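Local coordinates for protein exocyst complex component EXO70 (Saccharomyces cerevisiae, PDB 2B1E) that takes part in the secretory pathway as a subunit of the exocyst, which tethers secretory vesicles to sites of exocytosis, and has a role in assembling that complex, at residues A[99-103]-A[153-158]; A[180-184]-A[223-227]; A[187-191]-A[255-260]. One frame throughout, in Å; residues are numbered along the deposited sequence.

In the fold
The three contacts sit close together in an elongated, all-helical chain; helix 180-201 carries one side of interactions 2 and 3 and packs against interaction 1. Interaction 1 closes before the others open along the chain; it joins the loop entering helix 102-108 to the C-terminal part of helix 136-155 and the residues after it. Interactions 2 and 3 interleave: helix 180-201 meets helix 209-233 near its start and helix 245-259 further on. Centres of 2 and 3 lie about 11 Å apart, 1 and 2 about 12 Å, 1 and 3 about 16 Å. Phe190 packs on Cys154 and Phe100, and Tyr224 on Leu187 and Val256, joining these helices in one local core.

Interaction 1 of 3, residues A[99-103]-A[153-158]; sequences PFDPQ and KCMAFL
Lys153 lays its aliphatic chain alongside the ring of Pro99, with CD just 3.5 Å from Pro99 CG, while the ammonium end leads away. Cys154 comes next and serves two partners. Its SG accepts a hydrogen bond from Phe100 N at 3.5 Å, nearly straight at 164°, and also lies over one face of the Phe100 ring, 4.2 Å from the centroid and offset toward the CD2-CE2 side, a sulfur-aromatic contact. Phe100 turns its CG between its own backbone N and carbonyl carbon (chi1 67°), folding the ring over the sulfur. Cys154 CA approaches Phe100 O at 3.4 Å in a C-H...O contact. Cys154 O lies 3.2 Å from Pro102 CD. Phe157 then offers a ring face to Asp101, whose CB stands 4.0 Å from the centroid in a CH-pi contact; carboxylate and ring planes are 37° apart. Leu158 closes the segment, its CD1 against Pro102 CB and its CD2 3.7 Å from Gln103 CB. Asp101 is the N-cap of helix 102-108, and Gln103 NE2 is hydrogen-bonded to Ser182 OG on helix 180-201. A single hydrogen bond crosses, from a backbone N-H to a sulfur, among contacts made mostly by carbons and rings, which suggests that close packing, more than charge, holds this proline-flanked loop against the C-terminal part of helix 136-155 and the residues after it.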
loop_
_atom_site.group_PDB
_atom_site.type_symbol
_atom_site.label_atom_id
_atom_site.label_comp_id
_atom_site.label_asym_id
_atom_site.label_seq_id
_atom_site.Cartn_x
_atom_site.Cartn_y
_atom_site.Cartn_z
ATOM N N PRO A 99 35.668 -0.980 -0.987
ATOM C CA PRO A 99 34.310 -1.118 -0.462
ATOM C C PRO A 99 34.015 0.069 0.449
ATOM O O PRO A 99 34.902 0.569 1.143
ATOM C CB PRO A 99 34.369 -2.435 0.304
ATOM C CG PRO A 99 35.383 -3.226 -0.472
ATOM C CD PRO A 99 36.457 -2.198 -0.730
ATOM N N PHE A 100 32.772 0.526 0.448
ATOM C CA PHE A 100 32.409 1.663 1.272
ATOM C C PHE A 100 30.960 1.550 1.693
ATOM O O PHE A 100 30.178 0.859 1.049
ATOM C CB PHE A 100 32.628 2.960 0.489
ATOM C CG PHE A 100 31.691 3.128 -0.672
ATOM C CD1 PHE A 100 30.379 3.564 -0.471
ATOM C CD2 PHE A 100 32.105 2.821 -1.960
ATOM C CE1 PHE A 100 29.498 3.687 -1.536
ATOM C CE2 PHE A 100 31.228 2.942 -3.036
ATOM C CZ PHE A 100 29.924 3.375 -2.824
ATOM N N ASP A 101 30.609 2.228 2.781
ATOM C CA ASP A 101 29.241 2.213 3.272
ATOM C C ASP A 101 28.457 3.238 2.457
ATOM O O ASP A 101 28.691 4.440 2.564
ATOM C CB ASP A 101 29.204 2.581 4.758
ATOM C CG ASP A 101 27.811 2.490 5.338
ATOM O OD1 ASP A 101 26.875 3.021 4.706
ATOM O OD2 ASP A 101 27.646 1.893 6.421
ATOM N N PRO A 102 27.517 2.768 1.622
ATOM C CA PRO A 102 26.690 3.635 0.770
ATOM C C PRO A 102 25.870 4.655 1.565
ATOM O O PRO A 102 25.651 5.778 1.110
ATOM C CB PRO A 102 25.788 2.641 0.035
ATOM C CG PRO A 102 26.575 1.352 0.067
ATOM C CD PRO A 102 27.128 1.358 1.461
ATOM N N GLN A 103 25.422 4.250 2.750
ATOM C CA GLN A 103 24.614 5.111 3.614
ATOM C C GLN A 103 25.245 6.482 3.826
ATOM O O GLN A 103 24.535 7.469 4.008
ATOM C CB GLN A 103 24.385 4.437 4.968
ATOM C CG GLN A 103 23.440 5.194 5.881
ATOM C CD GLN A 103 22.118 5.510 5.206
ATOM O OE1 GLN A 103 21.898 6.624 4.731
ATOM N NE2 GLN A 103 21.236 4.524 5.150
ATOM N N LYS A 153 30.295 -6.128 -1.051
ATOM C CA LYS A 153 30.931 -5.654 0.177
ATOM C C LYS A 153 30.335 -4.313 0.596
ATOM O O LYS A 153 30.240 -4.007 1.783
ATOM C CB LYS A 153 32.441 -5.505 -0.027
ATOM C CG LYS A 153 33.205 -6.825 -0.075
ATOM C CD LYS A 153 34.647 -6.601 -0.510
ATOM C CE LYS A 153 35.461 -7.886 -0.457
ATOM N NZ LYS A 153 35.687 -8.338 0.940
ATOM N N CYS A 154 29.940 -3.508 -0.384
ATOM C CA CYS A 154 29.336 -2.213 -0.094
ATOM C C CYS A 154 27.947 -2.431 0.482
ATOM O O CYS A 154 27.586 -1.848 1.504
ATOM C CB CYS A 154 29.228 -1.374 -1.365
ATOM S SG CYS A 154 30.809 -0.884 -2.060
ATOM N N MET A 155 27.170 -3.280 -0.180
ATOM C CA MET A 155 25.820 -3.570 0.271
ATOM C C MET A 155 25.837 -4.273 1.626
ATOM O O MET A 155 24.826 -4.303 2.336
ATOM C CB MET A 155 25.094 -4.438 -0.760
ATOM C CG MET A 155 24.906 -3.771 -2.124
ATOM S SD MET A 155 23.910 -2.263 -2.079
ATOM C CE MET A 155 22.348 -2.936 -1.551
ATOM N N ALA A 156 26.986 -4.842 1.978
ATOM C CA ALA A 156 27.133 -5.540 3.249
ATOM C C ALA A 156 26.936 -4.578 4.417
ATOM O O ALA A 156 26.507 -4.980 5.495
ATOM C CB ALA A 156 28.510 -6.186 3.329
ATOM N N PHE A 157 27.255 -3.307 4.195
ATOM C CA PHE A 157 27.118 -2.278 5.221
ATOM C C PHE A 157 25.656 -1.964 5.542
ATOM O O PHE A 157 25.344 -1.483 6.634
ATOM C CB PHE A 157 27.823 -0.995 4.770
ATOM C CG PHE A 157 29.318 -1.056 4.867
ATOM C CD1 PHE A 157 29.950 -0.951 6.100
ATOM C CD2 PHE A 157 30.098 -1.225 3.727
ATOM C CE1 PHE A 157 31.340 -1.014 6.196
ATOM C CE2 PHE A 157 31.487 -1.289 3.813
ATOM C CZ PHE A 157 32.109 -1.184 5.048
ATOM N N LEU A 158 24.766 -2.244 4.594
ATOM C CA LEU A 158 23.340 -1.973 4.766
ATOM C C LEU A 158 22.534 -3.222 5.116
ATOM O O LEU A 158 21.451 -3.129 5.691
ATOM C CB LEU A 158 22.778 -1.352 3.488
ATOM C CG LEU A 158 23.511 -0.124 2.947
ATOM C CD1 LEU A 158 22.834 0.336 1.673
ATOM C CD2 LEU A 158 23.509 0.987 3.982
#

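Interaction 2 of 3, residues A[180-184]-A[223-227]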
loop_
_atom_site.group_PDB
_atom_site.type_symbol
_atom_site.label_atom_id
_atom_site.label_comp_id
_atom_site.label_asym_id
_atom_site.label_seq_id
_atom_site.Cartn_x
_atom_site.Cartn_y
_atom_site.Cartn_z
ATOM N N MET A 180 15.158 -1.052 4.844
ATOM C CA MET A 180 14.925 -1.587 3.511
ATOM C C MET A 180 14.929 -0.436 2.507
ATOM O O MET A 180 15.212 -0.629 1.322
ATOM C CB MET A 180 13.582 -2.321 3.465
ATOM C CG MET A 180 13.409 -3.241 2.264
ATOM S SD MET A 180 14.480 -4.699 2.310
ATOM C CE MET A 180 15.953 -4.055 1.557
ATOM N N ASN A 181 14.628 0.763 2.999
ATOM C CA ASN A 181 14.589 1.956 2.162
ATOM C C ASN A 181 15.974 2.342 1.650
ATOM O O ASN A 181 16.165 2.547 0.450
ATOM C CB ASN A 181 13.978 3.127 2.938
ATOM C CG ASN A 181 12.566 2.836 3.412
ATOM O OD1 ASN A 181 11.695 2.482 2.618
ATOM N ND2 ASN A 181 12.333 2.983 4.713
ATOM N N SER A 182 16.936 2.448 2.562
ATOM C CA SER A 182 18.302 2.795 2.179
ATOM C C SER A 182 18.889 1.691 1.309
ATOM O O SER A 182 19.445 1.960 0.244
ATOM C CB SER A 182 19.179 2.986 3.416
ATOM O OG SER A 182 18.751 4.102 4.169
ATOM N N TYR A 183 18.759 0.452 1.772
ATOM C CA TYR A 183 19.267 -0.702 1.042
ATOM C C TYR A 183 18.803 -0.619 -0.403
ATOM O O TYR A 183 19.574 -0.891 -1.331
ATOM C CB TYR A 183 18.751 -1.999 1.665
ATOM C CG TYR A 183 19.369 -3.251 1.074
ATOM C CD1 TYR A 183 20.501 -3.832 1.645
ATOM C CD2 TYR A 183 18.829 -3.845 -0.070
ATOM C CE1 TYR A 183 21.081 -4.976 1.092
ATOM C CE2 TYR A 183 19.400 -4.986 -0.632
ATOM C CZ TYR A 183 20.523 -5.546 -0.046
ATOM O OH TYR A 183 21.075 -6.685 -0.593
ATOM N N THR A 184 17.538 -0.244 -0.587
ATOM C CA THR A 184 16.958 -0.114 -1.917
ATOM C C THR A 184 17.593 1.034 -2.688
ATOM O O THR A 184 17.977 0.874 -3.849
ATOM C CB THR A 184 15.437 0.133 -1.851
ATOM O OG1 THR A 184 14.778 -1.046 -1.372
ATOM C CG2 THR A 184 14.897 0.479 -3.230
ATOM N N ALA A 223 20.444 -11.394 -3.573
ATOM C CA ALA A 223 20.636 -10.886 -2.221
ATOM C C ALA A 223 19.464 -10.014 -1.784
ATOM O O ALA A 223 19.049 -10.044 -0.624
ATOM C CB ALA A 223 21.929 -10.089 -2.148
ATOM N N TYR A 224 18.942 -9.230 -2.723
ATOM C CA TYR A 224 17.817 -8.346 -2.447
ATOM C C TYR A 224 16.549 -9.155 -2.225
ATOM O O TYR A 224 15.860 -8.982 -1.216
ATOM C CB TYR A 224 17.596 -7.382 -3.617
ATOM C CG TYR A 224 16.311 -6.589 -3.525
ATOM C CD1 TYR A 224 16.220 -5.458 -2.713
ATOM C CD2 TYR A 224 15.179 -6.980 -4.237
ATOM C CE1 TYR A 224 15.030 -4.734 -2.616
ATOM C CE2 TYR A 224 13.986 -6.267 -4.148
ATOM C CZ TYR A 224 13.918 -5.144 -3.338
ATOM O OH TYR A 224 12.745 -4.424 -3.268
ATOM N N ALA A 225 16.248 -10.032 -3.180
ATOM C CA ALA A 225 15.060 -10.869 -3.124
ATOM C C ALA A 225 15.005 -11.703 -1.850
ATOM O O ALA A 225 13.925 -11.925 -1.297
ATOM C CB ALA A 225 15.005 -11.776 -4.345
ATOM N N LYS A 226 16.162 -12.167 -1.382
ATOM C CA LYS A 226 16.187 -12.968 -0.166
ATOM C C LYS A 226 15.842 -12.110 1.045
ATOM O O LYS A 226 15.023 -12.499 1.874
ATOM C CB LYS A 226 17.557 -13.621 0.038
ATOM C CG LYS A 226 17.635 -14.416 1.335
ATOM C CD LYS A 226 18.796 -15.389 1.366
ATOM C CE LYS A 226 18.774 -16.192 2.664
ATOM N NZ LYS A 226 19.735 -17.333 2.657
ATOM N N LEU A 227 16.471 -10.942 1.136
ATOM C CA LEU A 227 16.226 -10.022 2.241
ATOM C C LEU A 227 14.761 -9.590 2.188
ATOM O O LEU A 227 14.115 -9.409 3.221
ATOM C CB LEU A 227 17.141 -8.803 2.108
ATOM C CG LEU A 227 17.451 -7.955 3.345
ATOM C CD1 LEU A 227 18.331 -6.785 2.928
ATOM C CD2 LEU A 227 16.173 -7.448 3.982
#
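The Tyr183 ring takes Leu227 CD1 on one face, the methyl almost over its centre at 3.8 Å from the centroid and 10° off the normal, a CH-pi contact. At the edge of the same ring lies Tyr224 CD1, 3.8 Å from Tyr183 CE2. The Tyr224 ring meets Tyr183 with its edge, and Thr184 OG1 lies near its plane. With CB directed at the partner helix, CG of Tyr183 anti to the backbone N (chi1 -173°) extends the ring across, and its OH reaches the methyl of Ala223. Met180 and Leu227 meet tip to tip, SD to CD2 at 3.6 Å, with Met180 CE against Leu227 CD1 and near Tyr224 CE1. Thr184 OG1 donates to Met180 O at 2.8 Å, and Thr184 N reaches that oxygen from the other face of its plane, so two bonds grip it. The hydroxyls of Thr184 and Tyr224 both hydrogen-bond to Ser252 OG on helix 245-259, which satisfies polar groups in a buried seam. The short segments run nearly antiparallel at 169°, their axes 12.0 Å apart, a wide spacing filled by large side chains. Such antiparallel packing of neighbouring helices is characteristic of the helical-bundle rod of Exo70.

Interaction 3 of 3, residues A[187-191]-A[255-260]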
loop_
_atom_site.group_PDB
_atom_site.type_symbol
_atom_site.label_atom_id
_atom_site.label_comp_id
_atom_site.label_asym_id
_atom_site.label_seq_id
_atom_site.Cartn_x
_atom_site.Cartn_y
_atom_site.Cartn_z
ATOM N N LEU A 187 21.059 0.102 -3.764
ATOM C CA LEU A 187 20.968 -0.845 -4.867
ATOM C C LEU A 187 20.628 -0.163 -6.196
ATOM O O LEU A 187 21.128 -0.551 -7.253
ATOM C CB LEU A 187 19.915 -1.906 -4.550
ATOM C CG LEU A 187 19.667 -2.925 -5.662
ATOM C CD1 LEU A 187 20.992 -3.578 -6.070
ATOM C CD2 LEU A 187 18.666 -3.967 -5.183
ATOM N N LEU A 188 19.783 0.858 -6.141
ATOM C CA LEU A 188 19.393 1.572 -7.347
ATOM C C LEU A 188 20.578 2.344 -7.926
ATOM O O LEU A 188 20.735 2.435 -9.144
ATOM C CB LEU A 188 18.223 2.513 -7.037
ATOM C CG LEU A 188 16.950 1.773 -6.612
ATOM C CD1 LEU A 188 15.893 2.760 -6.120
ATOM C CD2 LEU A 188 16.431 0.964 -7.777
ATOM N N GLY A 189 21.411 2.892 -7.047
ATOM C CA GLY A 189 22.587 3.622 -7.488
ATOM C C GLY A 189 23.600 2.673 -8.117
ATOM O O GLY A 189 24.226 3.000 -9.123
ATOM N N PHE A 190 23.771 1.493 -7.527
ATOM C CA PHE A 190 24.702 0.519 -8.080
ATOM C C PHE A 190 24.214 -0.034 -9.421
ATOM O O PHE A 190 25.011 -0.262 -10.331
ATOM C CB PHE A 190 24.939 -0.626 -7.092
ATOM C CG PHE A 190 25.924 -0.290 -6.007
ATOM C CD1 PHE A 190 27.231 0.069 -6.327
ATOM C CD2 PHE A 190 25.546 -0.319 -4.665
ATOM C CE1 PHE A 190 28.151 0.395 -5.331
ATOM C CE2 PHE A 190 26.463 0.007 -3.655
ATOM C CZ PHE A 190 27.767 0.365 -3.992
ATOM N N ILE A 191 22.909 -0.245 -9.548
ATOM C CA ILE A 191 22.361 -0.758 -10.799
ATOM C C ILE A 191 22.597 0.270 -11.898
ATOM O O ILE A 191 23.040 -0.063 -12.999
ATOM C CB ILE A 191 20.837 -1.036 -10.676
ATOM C CG1 ILE A 191 20.609 -2.333 -9.888
ATOM C CG2 ILE A 191 20.196 -1.112 -12.074
ATOM C CD1 ILE A 191 19.153 -2.559 -9.471
ATOM N N ASP A 255 10.502 0.051 -7.518
ATOM C CA ASP A 255 11.666 0.842 -7.911
ATOM C C ASP A 255 12.769 -0.028 -8.521
ATOM O O ASP A 255 13.414 0.365 -9.494
ATOM C CB ASP A 255 12.228 1.612 -6.710
ATOM C CG ASP A 255 11.344 2.782 -6.299
ATOM O OD1 ASP A 255 10.462 3.171 -7.097
ATOM O OD2 ASP A 255 11.540 3.322 -5.185
ATOM N N VAL A 256 12.985 -1.208 -7.951
ATOM C CA VAL A 256 14.014 -2.100 -8.464
ATOM C C VAL A 256 13.619 -2.620 -9.839
ATOM O O VAL A 256 14.429 -2.619 -10.762
ATOM C CB VAL A 256 14.265 -3.295 -7.508
ATOM C CG1 VAL A 256 15.199 -4.306 -8.160
ATOM C CG2 VAL A 256 14.880 -2.798 -6.211
ATOM N N LYS A 257 12.368 -3.047 -9.982
ATOM C CA LYS A 257 11.908 -3.559 -11.267
ATOM C C LYS A 257 11.976 -2.529 -12.394
ATOM O O LYS A 257 12.357 -2.864 -13.517
ATOM C CB LYS A 257 10.479 -4.106 -11.157
ATOM C CG LYS A 257 10.385 -5.393 -10.367
ATOM C CD LYS A 257 9.100 -6.163 -10.671
ATOM C CE LYS A 257 7.862 -5.367 -10.316
ATOM N NZ LYS A 257 6.631 -6.187 -10.498
ATOM N N LYS A 258 11.618 -1.282 -12.107
ATOM C CA LYS A 258 11.653 -0.263 -13.144
ATOM C C LYS A 258 13.088 0.095 -13.535
ATOM O O LYS A 258 13.345 0.494 -14.672
ATOM C CB LYS A 258 10.893 0.992 -12.703
ATOM C CG LYS A 258 11.602 1.839 -11.665
ATOM C CD LYS A 258 11.685 3.297 -12.110
ATOM C CE LYS A 258 10.307 3.909 -12.307
ATOM N NZ LYS A 258 10.396 5.350 -12.694
ATOM N N SER A 259 14.024 -0.058 -12.601
ATOM C CA SER A 259 15.424 0.254 -12.881
ATOM C C SER A 259 16.022 -0.853 -13.734
ATOM O O SER A 259 17.026 -0.656 -14.422
ATOM C CB SER A 259 16.218 0.368 -11.582
ATOM O OG SER A 259 16.465 -0.914 -11.034
ATOM N N LEU A 260 15.400 -2.024 -13.679
ATOM C CA LEU A 260 15.858 -3.174 -14.439
ATOM C C LEU A 260 15.046 -3.345 -15.711
ATOM O O LEU A 260 15.162 -4.364 -16.396
ATOM C CB LEU A 260 15.752 -4.439 -13.586
ATOM C CG LEU A 260 16.632 -4.453 -12.331
ATOM C CD1 LEU A 260 16.302 -5.657 -11.464
ATOM C CD2 LEU A 260 18.089 -4.464 -12.748
#
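Helix segments 187-191 and 255-259 run almost parallel, 5° apart in direction with axes 10.3 Å from each other, and their backbones come nearest at Leu188 and Val256. Leu188 carries much of the contact with its two methyls: CD2 rests 3.5 Å from Asp255 O and also touches Ser259, while CD1 lies 3.9 Å from Asp255 CB. Having CG anti to its carbonyl carbon (chi1 -64°) brings this branched end over the neighbouring helix, although its CB does not point straight there. One turn on, Ile191 does point across; its CD1 sits 3.5 Å from Ser259 OG. Ile191 and Leu260 cross at about a right angle, CD1 to CD2 at 3.9 Å. Leu187 adds a looser touch, CD2 to Val256 CG2 at 4.1 Å, again nearly perpendicular. Ser259 is the polar member of the seam. Its OG lies between the backbone N and carbonyl carbon (chi1 75°), turned back to donate to Val256 O at 2.7 Å. The hydroxyl is thus occupied within its own helix while facing the methyls of Leu188 and Ile191, a way of accommodating a polar group among aliphatic neighbours. Leu260, the first residue to leave helical geometry, still packs on Ile191, so the contact reaches just past the end of helix 245-259. Val256 and Leu260 also pack on Leu271 of helix 268-299, and Leu187 on Leu220 of helix 209-233. Segments 187-191 and 255-260 join helices two apart in sequence, with helix 209-233 between them along the chain; such parallel pairing of alternate helices across antiparallel neighbours is characteristic of the stacked helical bundles of the Exo70 rod.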